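Local structure of probable exosome complex exonuclease 2 (Pyrococcus abyssi, 2PO1) at residues V199-I204 and G222-T227; D149-D154 and V210-D215; T68-P73 and G133-V138; P78-M83 and L123-M128. The protein probably serves as a non-catalytic subunit of the archaeal exosome, an RNA-degrading complex, and helps to shape the active site of its partner Rrp41. One frame throughout, in Å; residues are numbered along the deposited sequence. Where two conformers were deposited one is given.

Contact 1. Residues V199-I204 and G222-T227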
loop_
_atom_site.group_PDB
_atom_site.type_symbol
_atom_site.label_atom_id
_atom_site.label_comp_id
_atom_site.label_asym_id
_atom_site.label_seq_id
_atom_site.Cartn_x
_atom_site.Cartn_y
_atom_site.Cartn_z
ATOM N N VAL C 199 7.177 29.069 -16.074
ATOM C CA VAL C 199 8.501 29.600 -15.911
ATOM C C VAL C 199 8.793 29.692 -14.430
ATOM O O VAL C 199 7.969 30.177 -13.690
ATOM C CB VAL C 199 8.594 30.947 -16.618
ATOM C CG1 VAL C 199 9.875 31.596 -16.276
ATOM C CG2 VAL C 199 8.436 30.727 -18.165
ATOM N N THR C 200 9.962 29.239 -14.000
ATOM C CA THR C 200 10.236 29.062 -12.587
ATOM C C THR C 200 11.468 29.833 -12.189
ATOM O O THR C 200 12.423 29.862 -12.911
ATOM C CB THR C 200 10.393 27.574 -12.271
ATOM O OG1 THR C 200 9.104 26.959 -12.332
ATOM C CG2 THR C 200 10.970 27.390 -10.947
ATOM N N PHE C 201 11.382 30.543 -11.071
ATOM C CA PHE C 201 12.494 31.344 -10.540
ATOM C C PHE C 201 12.917 30.789 -9.197
ATOM O O PHE C 201 12.064 30.384 -8.404
ATOM C CB PHE C 201 12.068 32.820 -10.346
ATOM C CG PHE C 201 11.520 33.449 -11.597
ATOM C CD1 PHE C 201 10.233 33.124 -12.057
ATOM C CD2 PHE C 201 12.295 34.330 -12.335
ATOM C CE1 PHE C 201 9.745 33.670 -13.250
ATOM C CE2 PHE C 201 11.799 34.885 -13.526
ATOM C CZ PHE C 201 10.536 34.543 -13.982
ATOM N N ALA C 202 14.223 30.799 -8.927
ATOM C CA ALA C 202 14.748 30.531 -7.584
ATOM C C ALA C 202 15.032 31.877 -6.970
ATOM O O ALA C 202 15.603 32.726 -7.610
ATOM C CB ALA C 202 16.018 29.732 -7.679
ATOM N N LYS C 203 14.583 32.095 -5.743
ATOM C CA LYS C 203 15.044 33.242 -5.015
ATOM C C LYS C 203 16.260 32.797 -4.219
ATOM O O LYS C 203 16.186 31.853 -3.401
ATOM C CB LYS C 203 13.958 33.769 -4.098
ATOM C CG LYS C 203 14.406 34.860 -3.162
ATOM C CD LYS C 203 13.204 35.643 -2.674
ATOM C CE LYS C 203 13.653 36.764 -1.752
ATOM N NZ LYS C 203 12.445 37.540 -1.356
ATOM N N ILE C 204 17.385 33.449 -4.491
ATOM C CA ILE C 204 18.648 33.230 -3.764
ATOM C C ILE C 204 19.085 34.560 -3.173
ATOM O O ILE C 204 19.449 35.482 -3.902
ATOM C CB ILE C 204 19.722 32.668 -4.700
ATOM C CG1 ILE C 204 19.159 31.453 -5.451
ATOM C CG2 ILE C 204 21.011 32.373 -3.929
ATOM C CD1 ILE C 204 20.110 30.826 -6.499
ATOM N N GLY C 222 13.882 29.969 -1.896
ATOM C CA GLY C 222 12.513 29.608 -2.247
ATOM C C GLY C 222 12.384 29.678 -3.746
ATOM O O GLY C 222 13.351 29.961 -4.445
ATOM N N LYS C 223 11.179 29.411 -4.249
ATOM C CA LYS C 223 11.041 29.241 -5.675
ATOM C C LYS C 223 9.638 29.609 -6.002
ATOM O O LYS C 223 8.780 29.528 -5.144
ATOM C CB LYS C 223 11.298 27.782 -5.985
ATOM C CG LYS C 223 10.839 27.294 -7.304
ATOM C CD LYS C 223 11.243 25.839 -7.419
ATOM C CE LYS C 223 12.528 25.763 -8.174
ATOM N NZ LYS C 223 12.961 24.408 -8.551
ATOM N N ILE C 224 9.415 30.095 -7.211
ATOM C CA ILE C 224 8.070 30.452 -7.606
ATOM C C ILE C 224 7.944 30.115 -9.052
ATOM O O ILE C 224 8.868 30.338 -9.836
ATOM C CB ILE C 224 7.712 32.008 -7.338
ATOM C CG1 ILE C 224 6.212 32.244 -7.590
ATOM C CG2 ILE C 224 8.567 32.915 -8.180
ATOM C CD1 ILE C 224 5.667 33.541 -7.031
ATOM N N THR C 225 6.813 29.500 -9.386
ATOM C CA THR C 225 6.547 29.116 -10.758
ATOM C C THR C 225 5.325 29.871 -11.186
ATOM O O THR C 225 4.347 29.926 -10.438
ATOM C CB THR C 225 6.253 27.622 -10.862
ATOM O OG1 THR C 225 7.457 26.877 -10.638
ATOM C CG2 THR C 225 5.690 27.306 -12.220
ATOM N N ILE C 226 5.449 30.542 -12.334
ATOM C CA ILE C 226 4.354 31.226 -13.019
ATOM C C ILE C 226 4.119 30.554 -14.358
ATOM O O ILE C 226 5.011 30.528 -15.200
ATOM C CB ILE C 226 4.724 32.727 -13.376
ATOM C CG1 ILE C 226 5.449 33.428 -12.212
ATOM C CG2 ILE C 226 3.506 33.462 -13.832
ATOM C CD1 ILE C 226 4.582 33.498 -10.932
ATOM N N THR C 227 2.914 30.057 -14.578
ATOM C CA THR C 227 2.568 29.430 -15.815
ATOM C C THR C 227 1.601 30.290 -16.590
ATOM O O THR C 227 0.557 30.680 -16.069
ATOM C CB THR C 227 1.872 28.077 -15.530
ATOM O OG1 THR C 227 2.743 27.288 -14.749
ATOM C CG2 THR C 227 1.517 27.361 -16.832
#

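Contact 2. Residues D149-D154 and V210-D215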
loop_
_atom_site.group_PDB
_atom_site.type_symbol
_atom_site.label_atom_id
_atom_site.label_comp_id
_atom_site.label_asym_id
_atom_site.label_seq_id
_atom_site.Cartn_x
_atom_site.Cartn_y
_atom_site.Cartn_z
ATOM N N ASP C 149 18.513 17.813 -13.085
ATOM C CA ASP C 149 19.587 18.744 -12.872
ATOM C C ASP C 149 18.981 20.102 -12.656
ATOM O O ASP C 149 19.537 21.098 -13.105
ATOM C CB ASP C 149 20.529 18.830 -14.050
ATOM C CG ASP C 149 21.897 19.382 -13.639
ATOM O OD1 ASP C 149 22.601 19.997 -14.470
ATOM O OD2 ASP C 149 22.284 19.155 -12.456
ATOM N N GLY C 150 17.805 20.110 -12.081
ATOM C CA GLY C 150 17.188 21.345 -11.647
ATOM C C GLY C 150 16.074 21.753 -12.557
ATOM O O GLY C 150 16.064 21.446 -13.760
ATOM N N ASN C 151 15.154 22.551 -12.011
ATOM C CA ASN C 151 14.001 22.992 -12.759
ATOM C C ASN C 151 13.148 21.909 -13.416
ATOM O O ASN C 151 12.795 22.011 -14.567
ATOM C CB ASN C 151 14.357 24.185 -13.699
ATOM C CG ASN C 151 13.149 24.990 -14.051
ATOM O OD1 ASN C 151 12.105 24.828 -13.416
ATOM N ND2 ASN C 151 13.278 25.919 -15.030
ATOM N N LEU C 152 12.754 20.862 -12.649
ATOM C CA LEU C 152 11.846 19.902 -13.152
ATOM C C LEU C 152 10.527 20.544 -13.555
ATOM O O LEU C 152 9.928 20.163 -14.530
ATOM C CB LEU C 152 11.594 18.823 -12.066
ATOM C CG LEU C 152 12.819 18.036 -11.618
ATOM C CD1 LEU C 152 12.433 17.019 -10.547
ATOM C CD2 LEU C 152 13.447 17.386 -12.866
ATOM N N MET C 153 10.026 21.502 -12.780
ATOM C CA MET C 153 8.736 22.039 -13.058
ATOM C C MET C 153 8.634 22.549 -14.487
ATOM O O MET C 153 7.729 22.174 -15.238
ATOM C CB MET C 153 8.443 23.150 -12.063
ATOM C CG MET C 153 7.111 23.746 -12.330
ATOM S SD MET C 153 5.864 22.766 -11.577
ATOM C CE MET C 153 6.172 23.091 -9.824
ATOM N N ASP C 154 9.585 23.351 -14.921
ATOM C CA ASP C 154 9.456 23.913 -16.261
ATOM C C ASP C 154 9.714 22.852 -17.288
ATOM O O ASP C 154 9.054 22.776 -18.302
ATOM C CB ASP C 154 10.417 25.057 -16.490
ATOM C CG ASP C 154 10.168 26.223 -15.572
ATOM O OD1 ASP C 154 9.333 26.076 -14.693
ATOM O OD2 ASP C 154 10.808 27.313 -15.727
ATOM N N VAL C 210 16.011 32.843 -13.134
ATOM C CA VAL C 210 15.114 31.929 -13.804
ATOM C C VAL C 210 15.859 30.638 -14.154
ATOM O O VAL C 210 17.097 30.622 -14.332
ATOM C CB VAL C 210 14.502 32.550 -15.065
ATOM C CG1 VAL C 210 15.524 32.623 -16.112
ATOM C CG2 VAL C 210 13.379 31.649 -15.593
ATOM N N ASP C 211 15.088 29.556 -14.224
ATOM C CA ASP C 211 15.599 28.237 -14.582
ATOM C C ASP C 211 16.806 27.858 -13.735
ATOM O O ASP C 211 17.901 27.723 -14.271
ATOM C CB ASP C 211 15.957 28.187 -16.052
ATOM C CG ASP C 211 16.438 26.829 -16.496
ATOM O OD1 ASP C 211 17.293 26.814 -17.402
ATOM O OD2 ASP C 211 15.966 25.794 -15.965
ATOM N N PRO C 212 16.578 27.587 -12.426
ATOM C CA PRO C 212 17.640 27.307 -11.470
ATOM C C PRO C 212 18.148 25.916 -11.784
ATOM O O PRO C 212 17.346 25.050 -12.051
ATOM C CB PRO C 212 16.896 27.313 -10.101
ATOM C CG PRO C 212 15.507 26.957 -10.401
ATOM C CD PRO C 212 15.237 27.498 -11.805
ATOM N N SER C 213 19.445 25.733 -11.858
ATOM C CA SER C 213 20.034 24.396 -11.984
ATOM C C SER C 213 19.950 23.771 -10.597
ATOM O O SER C 213 19.594 24.441 -9.628
ATOM C CB SER C 213 21.500 24.513 -12.324
ATOM O OG SER C 213 22.171 25.228 -11.282
ATOM N N LEU C 214 20.337 22.508 -10.488
ATOM C CA LEU C 214 20.282 21.793 -9.213
ATOM C C LEU C 214 21.151 22.510 -8.206
ATOM O O LEU C 214 20.737 22.728 -7.066
ATOM C CB LEU C 214 20.827 20.406 -9.412
ATOM C CG LEU C 214 20.221 19.187 -8.767
ATOM C CD1 LEU C 214 21.361 18.171 -8.731
ATOM C CD2 LEU C 214 19.568 19.497 -7.430
ATOM N N ASP C 215 22.345 22.924 -8.635
ATOM C CA ASP C 215 23.266 23.603 -7.730
ATOM C C ASP C 215 22.609 24.888 -7.201
ATOM O O ASP C 215 22.771 25.213 -6.052
ATOM C CB ASP C 215 24.552 23.961 -8.446
ATOM C CG ASP C 215 25.461 22.760 -8.627
ATOM O OD1 ASP C 215 25.388 21.828 -7.777
ATOM O OD2 ASP C 215 26.224 22.756 -9.616
#

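Contact 3. Residues T68-P73 and G133-V138. With nucleotides of chain A.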
loop_
_atom_site.group_PDB
_atom_site.type_symbol
_atom_site.label_atom_id
_atom_site.label_comp_id
_atom_site.label_asym_id
_atom_site.label_seq_id
_atom_site.Cartn_x
_atom_site.Cartn_y
_atom_site.Cartn_z
ATOM N N THR C 68 -3.814 7.855 -24.686
ATOM C CA THR C 68 -5.231 8.105 -24.563
ATOM C C THR C 68 -6.011 6.810 -24.699
ATOM O O THR C 68 -5.573 5.875 -25.347
ATOM C CB THR C 68 -5.659 9.027 -25.653
ATOM O OG1 THR C 68 -5.518 8.326 -26.885
ATOM C CG2 THR C 68 -4.755 10.236 -25.660
ATOM N N SER C 69 -7.148 6.724 -24.027
ATOM C CA SER C 69 -8.076 5.677 -24.344
ATOM C C SER C 69 -9.464 6.258 -24.221
ATOM O O SER C 69 -9.649 7.468 -24.042
ATOM C CB SER C 69 -7.883 4.525 -23.368
ATOM O OG SER C 69 -7.961 5.068 -22.077
ATOM N N LEU C 70 -10.455 5.401 -24.311
ATOM C CA LEU C 70 -11.801 5.850 -24.160
ATOM C C LEU C 70 -12.280 5.295 -22.866
ATOM O O LEU C 70 -12.042 4.129 -22.563
ATOM C CB LEU C 70 -12.667 5.362 -25.330
ATOM C CG LEU C 70 -12.318 5.944 -26.712
ATOM C CD1 LEU C 70 -13.214 5.343 -27.828
ATOM C CD2 LEU C 70 -12.424 7.457 -26.675
ATOM N N GLY C 71 -12.959 6.118 -22.094
ATOM C CA GLY C 71 -13.507 5.664 -20.842
ATOM C C GLY C 71 -14.704 6.515 -20.508
ATOM O O GLY C 71 -15.082 7.387 -21.267
ATOM N N GLU C 72 -15.289 6.252 -19.354
ATOM C CA GLU C 72 -16.407 7.022 -18.852
ATOM C C GLU C 72 -15.955 8.342 -18.259
ATOM O O GLU C 72 -14.919 8.390 -17.608
ATOM C CB GLU C 72 -17.091 6.237 -17.740
ATOM C CG GLU C 72 -17.234 4.759 -17.979
ATOM C CD GLU C 72 -18.120 4.090 -16.919
ATOM O OE1 GLU C 72 -18.265 4.633 -15.794
ATOM O OE2 GLU C 72 -18.683 3.008 -17.207
ATOM N N PRO C 73 -16.739 9.415 -18.424
ATOM C CA PRO C 73 -16.312 10.624 -17.725
ATOM C C PRO C 73 -16.644 10.557 -16.227
ATOM O O PRO C 73 -17.230 9.576 -15.753
ATOM C CB PRO C 73 -17.103 11.730 -18.408
ATOM C CG PRO C 73 -18.360 11.049 -18.865
ATOM C CD PRO C 73 -18.003 9.614 -19.163
ATOM N N GLY C 133 -21.598 11.815 -21.026
ATOM C CA GLY C 133 -21.964 11.055 -19.847
ATOM C C GLY C 133 -21.577 9.595 -19.867
ATOM O O GLY C 133 -21.867 8.886 -18.909
ATOM N N LYS C 134 -20.936 9.130 -20.940
ATOM C CA LYS C 134 -20.688 7.693 -21.102
ATOM C C LYS C 134 -19.334 7.333 -21.692
ATOM O O LYS C 134 -18.727 6.357 -21.279
ATOM C CB LYS C 134 -21.787 7.068 -21.972
ATOM C CG LYS C 134 -23.200 7.369 -21.479
ATOM C CD LYS C 134 -23.867 6.139 -20.834
ATOM C CE LYS C 134 -23.509 5.918 -19.336
ATOM N NZ LYS C 134 -24.522 4.972 -18.720
ATOM N N ILE C 135 -18.874 8.072 -22.695
ATOM C CA ILE C 135 -17.648 7.700 -23.371
ATOM C C ILE C 135 -16.934 8.940 -23.782
ATOM O O ILE C 135 -17.387 9.651 -24.666
ATOM C CB ILE C 135 -17.862 6.844 -24.643
ATOM C CG1 ILE C 135 -18.515 5.500 -24.298
ATOM C CG2 ILE C 135 -16.499 6.679 -25.398
ATOM C CD1 ILE C 135 -19.154 4.843 -25.428
ATOM N N VAL C 136 -15.803 9.182 -23.127
ATOM C CA VAL C 136 -14.967 10.306 -23.421
ATOM C C VAL C 136 -13.528 9.821 -23.640
ATOM O O VAL C 136 -13.150 8.679 -23.296
ATOM C CB VAL C 136 -15.058 11.379 -22.313
ATOM C CG1 VAL C 136 -16.501 11.708 -22.049
ATOM C CG2 VAL C 136 -14.414 10.897 -21.035
ATOM N N ARG C 137 -12.748 10.668 -24.278
ATOM C CA ARG C 137 -11.342 10.438 -24.348
ATOM C C ARG C 137 -10.727 10.663 -22.973
ATOM O O ARG C 137 -11.083 11.619 -22.250
ATOM C CB ARG C 137 -10.670 11.325 -25.402
ATOM C CG ARG C 137 -9.768 10.437 -26.235
ATOM C CD ARG C 137 -9.094 11.189 -27.284
ATOM N NE ARG C 137 -9.849 11.280 -28.536
ATOM C CZ ARG C 137 -9.907 10.323 -29.446
ATOM N NH1 ARG C 137 -10.552 10.554 -30.570
ATOM N NH2 ARG C 137 -9.335 9.141 -29.234
ATOM N N VAL C 138 -9.839 9.745 -22.629
ATOM C CA VAL C 138 -9.074 9.792 -21.393
ATOM C C VAL C 138 -7.628 9.978 -21.788
ATOM O O VAL C 138 -7.070 9.183 -22.545
ATOM C CB VAL C 138 -9.325 8.517 -20.578
ATOM C CG1 VAL C 138 -8.549 8.576 -19.247
ATOM C CG2 VAL C 138 -10.774 8.435 -20.314
ATOM P P A A 6 -3.674 4.881 -12.823
ATOM O OP1 A A 6 -2.576 5.865 -13.025
ATOM O OP2 A A 6 -4.020 3.947 -13.928
ATOM O "O5'" A A 6 -5.022 5.673 -12.449
ATOM C "C5'" A A 6 -5.697 6.502 -13.408
ATOM C "C4'" A A 6 -6.313 7.759 -12.788
ATOM O "O4'" A A 6 -7.269 8.352 -13.715
ATOM C "C3'" A A 6 -7.087 7.582 -11.483
ATOM O "O3'" A A 6 -6.984 8.800 -10.753
ATOM C "C2'" A A 6 -8.510 7.298 -11.989
ATOM O "O2'" A A 6 -9.507 7.709 -11.070
ATOM C "C1'" A A 6 -8.599 8.098 -13.296
ATOM N N9 A A 6 -9.265 7.413 -14.402
ATOM C C8 A A 6 -8.652 6.650 -15.353
ATOM N N7 A A 6 -9.466 6.144 -16.244
ATOM C C5 A A 6 -10.714 6.608 -15.858
ATOM C C6 A A 6 -12.016 6.427 -16.396
ATOM N N6 A A 6 -12.258 5.696 -17.490
ATOM N N1 A A 6 -13.059 7.024 -15.771
ATOM C C2 A A 6 -12.817 7.756 -14.679
ATOM N N3 A A 6 -11.638 7.993 -14.089
ATOM C C4 A A 6 -10.610 7.394 -14.723
HETATM O O HOH W 1 -8.069 6.861 -27.688
#

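Contact 4. Residues P78-M83 and L123-M128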
loop_
_atom_site.group_PDB
_atom_site.type_symbol
_atom_site.label_atom_id
_atom_site.label_comp_id
_atom_site.label_asym_id
_atom_site.label_seq_id
_atom_site.Cartn_x
_atom_site.Cartn_y
_atom_site.Cartn_z
ATOM N N PRO C 78 -20.086 14.960 -17.246
ATOM C CA PRO C 78 -20.343 14.001 -18.304
ATOM C C PRO C 78 -20.000 14.632 -19.663
ATOM O O PRO C 78 -19.946 13.950 -20.677
ATOM C CB PRO C 78 -21.841 13.742 -18.165
ATOM C CG PRO C 78 -22.394 14.997 -17.633
ATOM C CD PRO C 78 -21.331 15.580 -16.755
ATOM N N ASN C 79 -19.710 15.933 -19.627
ATOM C CA ASN C 79 -19.406 16.643 -20.863
ATOM C C ASN C 79 -17.948 16.991 -21.039
ATOM O O ASN C 79 -17.578 17.808 -21.871
ATOM C CB ASN C 79 -20.278 17.879 -20.989
ATOM C CG ASN C 79 -21.686 17.526 -21.301
ATOM O OD1 ASN C 79 -21.947 16.870 -22.299
ATOM N ND2 ASN C 79 -22.601 17.915 -20.432
ATOM N N MET C 80 -17.105 16.301 -20.302
ATOM C CA MET C 80 -15.683 16.563 -20.374
ATOM C C MET C 80 -14.910 15.289 -20.491
ATOM O O MET C 80 -15.214 14.305 -19.842
ATOM C CB MET C 80 -15.257 17.343 -19.154
ATOM C CG MET C 80 -15.539 18.831 -19.258
ATOM S SD MET C 80 -15.507 19.493 -17.567
ATOM C CE MET C 80 -13.889 19.114 -16.937
ATOM N N GLY C 81 -13.937 15.292 -21.380
ATOM C CA GLY C 81 -13.001 14.213 -21.412
ATOM C C GLY C 81 -12.153 14.246 -20.149
ATOM O O GLY C 81 -12.357 15.074 -19.247
ATOM N N VAL C 82 -11.221 13.320 -20.064
ATOM C CA VAL C 82 -10.480 13.138 -18.832
ATOM C C VAL C 82 -9.023 13.422 -19.089
ATOM O O VAL C 82 -8.421 12.996 -20.116
ATOM C CB VAL C 82 -10.719 11.707 -18.155
ATOM C CG1 VAL C 82 -9.714 11.463 -17.006
ATOM C CG2 VAL C 82 -12.116 11.579 -17.637
ATOM N N MET C 83 -8.430 14.166 -18.160
ATOM C CA MET C 83 -7.006 14.317 -18.229
ATOM C C MET C 83 -6.414 14.059 -16.865
ATOM O O MET C 83 -6.884 14.565 -15.801
ATOM C CB MET C 83 -6.663 15.734 -18.721
ATOM C CG MET C 83 -5.173 15.981 -18.911
ATOM S SD MET C 83 -4.950 17.774 -19.144
ATOM C CE MET C 83 -4.441 18.296 -17.509
ATOM N N LEU C 123 -5.838 21.801 -22.865
ATOM C CA LEU C 123 -6.413 20.615 -23.460
ATOM C C LEU C 123 -7.867 20.836 -23.248
ATOM O O LEU C 123 -8.351 20.811 -22.098
ATOM C CB LEU C 123 -6.060 19.364 -22.706
ATOM C CG LEU C 123 -5.863 18.018 -23.414
ATOM C CD1 LEU C 123 -6.180 16.891 -22.466
ATOM C CD2 LEU C 123 -6.536 17.911 -24.682
ATOM N N ASN C 124 -8.593 21.043 -24.336
ATOM C CA ASN C 124 -9.993 21.308 -24.184
ATOM C C ASN C 124 -10.798 20.011 -23.968
ATOM O O ASN C 124 -11.103 19.302 -24.922
ATOM C CB ASN C 124 -10.470 22.053 -25.404
ATOM C CG ASN C 124 -11.782 22.651 -25.196
ATOM O OD1 ASN C 124 -12.557 22.172 -24.374
ATOM N ND2 ASN C 124 -12.047 23.743 -25.885
ATOM N N LEU C 125 -11.164 19.722 -22.719
ATOM C CA LEU C 125 -11.793 18.475 -22.354
ATOM C C LEU C 125 -13.179 18.332 -22.909
ATOM O O LEU C 125 -13.725 17.218 -23.000
ATOM C CB LEU C 125 -11.867 18.317 -20.817
ATOM C CG LEU C 125 -10.546 18.419 -20.073
ATOM C CD1 LEU C 125 -10.760 18.167 -18.613
ATOM C CD2 LEU C 125 -9.487 17.454 -20.632
ATOM N N GLU C 126 -13.766 19.468 -23.248
ATOM C CA GLU C 126 -15.106 19.507 -23.826
ATOM C C GLU C 126 -15.106 18.979 -25.252
ATOM O O GLU C 126 -16.121 18.553 -25.767
ATOM C CB GLU C 126 -15.615 20.932 -23.771
ATOM C CG GLU C 126 -16.191 21.268 -22.429
ATOM C CD GLU C 126 -15.689 22.577 -21.911
ATOM O OE1 GLU C 126 -16.411 23.606 -22.060
ATOM O OE2 GLU C 126 -14.555 22.574 -21.384
ATOM N N LYS C 127 -13.954 18.992 -25.882
ATOM C CA LYS C 127 -13.808 18.524 -27.235
ATOM C C LYS C 127 -13.283 17.097 -27.225
ATOM O O LYS C 127 -12.646 16.640 -28.177
ATOM C CB LYS C 127 -12.884 19.463 -28.005
ATOM C CG LYS C 127 -13.454 20.855 -28.105
ATOM C CD LYS C 127 -12.662 21.759 -29.020
ATOM C CE LYS C 127 -13.422 23.095 -29.275
ATOM N NZ LYS C 127 -12.624 23.900 -30.221
ATOM N N MET C 128 -13.545 16.390 -26.133
ATOM C CA MET C 128 -13.003 15.044 -25.947
ATOM C C MET C 128 -14.113 14.105 -25.539
ATOM O O MET C 128 -13.873 12.997 -25.041
ATOM C CB MET C 128 -11.892 15.057 -24.887
ATOM C CG MET C 128 -10.587 15.497 -25.440
ATOM S SD MET C 128 -9.329 15.685 -24.193
ATOM C CE MET C 128 -9.785 14.438 -23.013
HETATM O O HOH W 2 -18.497 18.594 -24.135
#

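Contact 1. Residues V199-I204 and G222-T227
Phe201 and Ile224 form the central hydrogen-bonded pair between two inner strands of the four-stranded antiparallel sheet in the C-terminal half of this RNase PH fold. Phe201 N reaches Ile224 O at 2.8 Å, and the same carbonyl oxygen lies at the edge of the Phe201 ring, in its plane. Equivalent pairs join Val199 to Ile226 and Lys203 to Gly222; at the latter, the return bond from Gly222 N to Lys203 O stretches to 3.3 Å and is weak, so the backbone grip slackens toward this end.

The two faces of the strand pair differ in tightness. On the face of Val199, Phe201, Ile224 and Ile226 the side chains meet each other loosely: Phe201 CB is 4.1 Å from Ile224 CG2, and Phe201 CE1 is 4.4 Å from Ile226 CG1. Helix 247-275 packs against this face, and Leu208 and Val210 of strand 207-210 also touch the Phe201 side chain, while extended Lys203 runs out to a salt bridge with Glu249.

The face of Thr200, Lys223 and Thr225 is closer. Both threonines hold OG1 beside the backbone N (chi1 -73° and -71°), which turns the hydroxyls together; Thr200 OG1 and Thr225 OG1 stand 2.4 Å apart, very short and of doubtful exact value, and Thr200 OG1 also engages Asp154. Lys223 climbs past Thr200 before its NZ pairs with Glu217. A bend at chi3 (-97°) leaves Lys223 CE resting 3.6 Å from the methyl CG2 of Thr200.

Contact 2. Residues D149-D154 and V210-D215
Asn151 ND2 donates to Asp211 OD2 over 2.8 Å with an N-H...O angle of 160°; OD2 lies in the Asn151 amide plane, while the nitrogen comes to the anti side of the carboxylate, 27° out of its plane. The same nitrogen gives a second bond, 2.9 Å long, to Asp154 OD2, from above the carboxylate plane. With CG anti to the backbone N (chi1 -157°), the Asn151 amide sits between the two acids. Its OD1 accepts from Asp154 N, so one side chain caps its own helix and ties it to the other segment. Asp211 is also held by salt bridges to Arg37 and Arg31, which probably offset the gathering of acidic groups.

Asn151 is thus the N-cap of helix 152-166, and Ser213 is the N-cap of helix 214-219: two helix starts meet where the N-terminal and C-terminal parts of the RNase PH fold join. Between them Leu214 N reaches Asp149 O at 3.1 Å through a bent, weak hydrogen bond.

Gly150, at positive phi, brings its CA to 3.6 Å from Leu214 N, where the backbone of 213-214 leaves no room for a side chain. Pro212 crosses Asn151 at about a right angle, CD being 3.9 Å from CB. Leu214 CB touches Asp149 OD2 at 3.6 Å. Outside the two segments, Asp149 OD1 pairs with a basic side chain of another protein chain.

Contact 3. Residues T68-P73 and G133-V138
Val138 sets CG2 anti to its carbonyl carbon and CG1 anti to its backbone N (chi1 -178°), which lays CG2 3.6 Å from Gly71 N and leaves CG1 on the side of the adenine of A6 of chain A. Val136, with chi1 near -52°, instead splits its methyls between Gly71 O and the ring of Pro73, CG1 lying 3.7 Å from Pro73 CB. These residues belong to antiparallel neighbours, strands 60-71 and 135-147, in the five-stranded mixed sheet of the N-terminal half of the RNase PH fold.

Ser69 with Val138 and Gly71 with Val136 are hydrogen-bonded pairs; the shortest links, Val138 N to Ser69 O and Val136 N to Gly71 O, are both 2.7 Å. On the face of Leu70 and Arg137, Leu70 CD2 approaches Arg137 CG while the guanidinium is held by Pro170 O. Water 1 sits at the guanidinium edge, bridging Thr68 OG1 and, weakly, Arg137 NH2.

Beyond the strand end Glu72 O lies only 2.9 Å from N1 of A6 of chain A, a closeness not counted as a hydrogen bond, both atoms normally being acceptors. Gly71, without a side chain to intervene, brings its CA to 3.6 Å from N6 of A6.

Contact 4. Residues P78-M83 and L123-M128
Gly81 and Leu125 meet through flat peptide groups rather than rings. Gly81 N approaches Leu125 O tilted 32° from the carbonyl plane, along an almost straight N-H...O line; the 2.5 Å separation is unusually short, so its exact value is doubtful. The same oxygen is touched by Met80 CA at 3.3 Å and also accepts a weak bond from Met128 N. Water 2 donates to both Asn79 O and Glu126 O, bridging the two backbones.

The side chain of Leu125 packs along Gly81, CD1 being 3.5 Å from Gly81 O, and spreads its methyls between two methionines. Met80 bends at chi3 (59°), which brings its CE to 3.7 Å from Leu125 CD1; on the other branch, Met83 CB lies 3.8 Å from Leu125 CD2. Met83 SD then touches Leu123 CD1 at 3.7 Å. A third methionine, Met128, inserts its CE to 3.5 Å from Val82 N.

The 123-128 segment turns through a 3-10 stretch, where Asn124 OD1 accepts from Glu126 N in an Asx turn. In this way the loop after helix 104-118 is bound to the start of strand 82-89. Met83 O, which accepts from Arg118, also makes a weak hydrogen bond to a sugar of the bound RNA. A single direct backbone bond, backed by a water, with methionines packed against Leu123, Leu125 and the 81-82 backbone, suggests that apolar packing probably supplies much of the hold.

The four contacts fall into two pairs at opposite sides of the chain's centre. Contacts 3 and 4, with centres about 9 Å apart, share the five-stranded sheet through neighbouring strands 135-147 and 82-89; contact 4 is nested in the loop that contact 3 closes, and both lie at the RNA. Contacts 1 and 2, also about 9 Å apart between centres, interleave along the chain and touch where Thr200 meets Asp154 and Asp211. Centres of different pairs lie about 30 to 35 Å apart. Strand 135-147 leads into helix 152-166, so the RNA-proximal end is joined in sequence to the junction between the two halves of the fold.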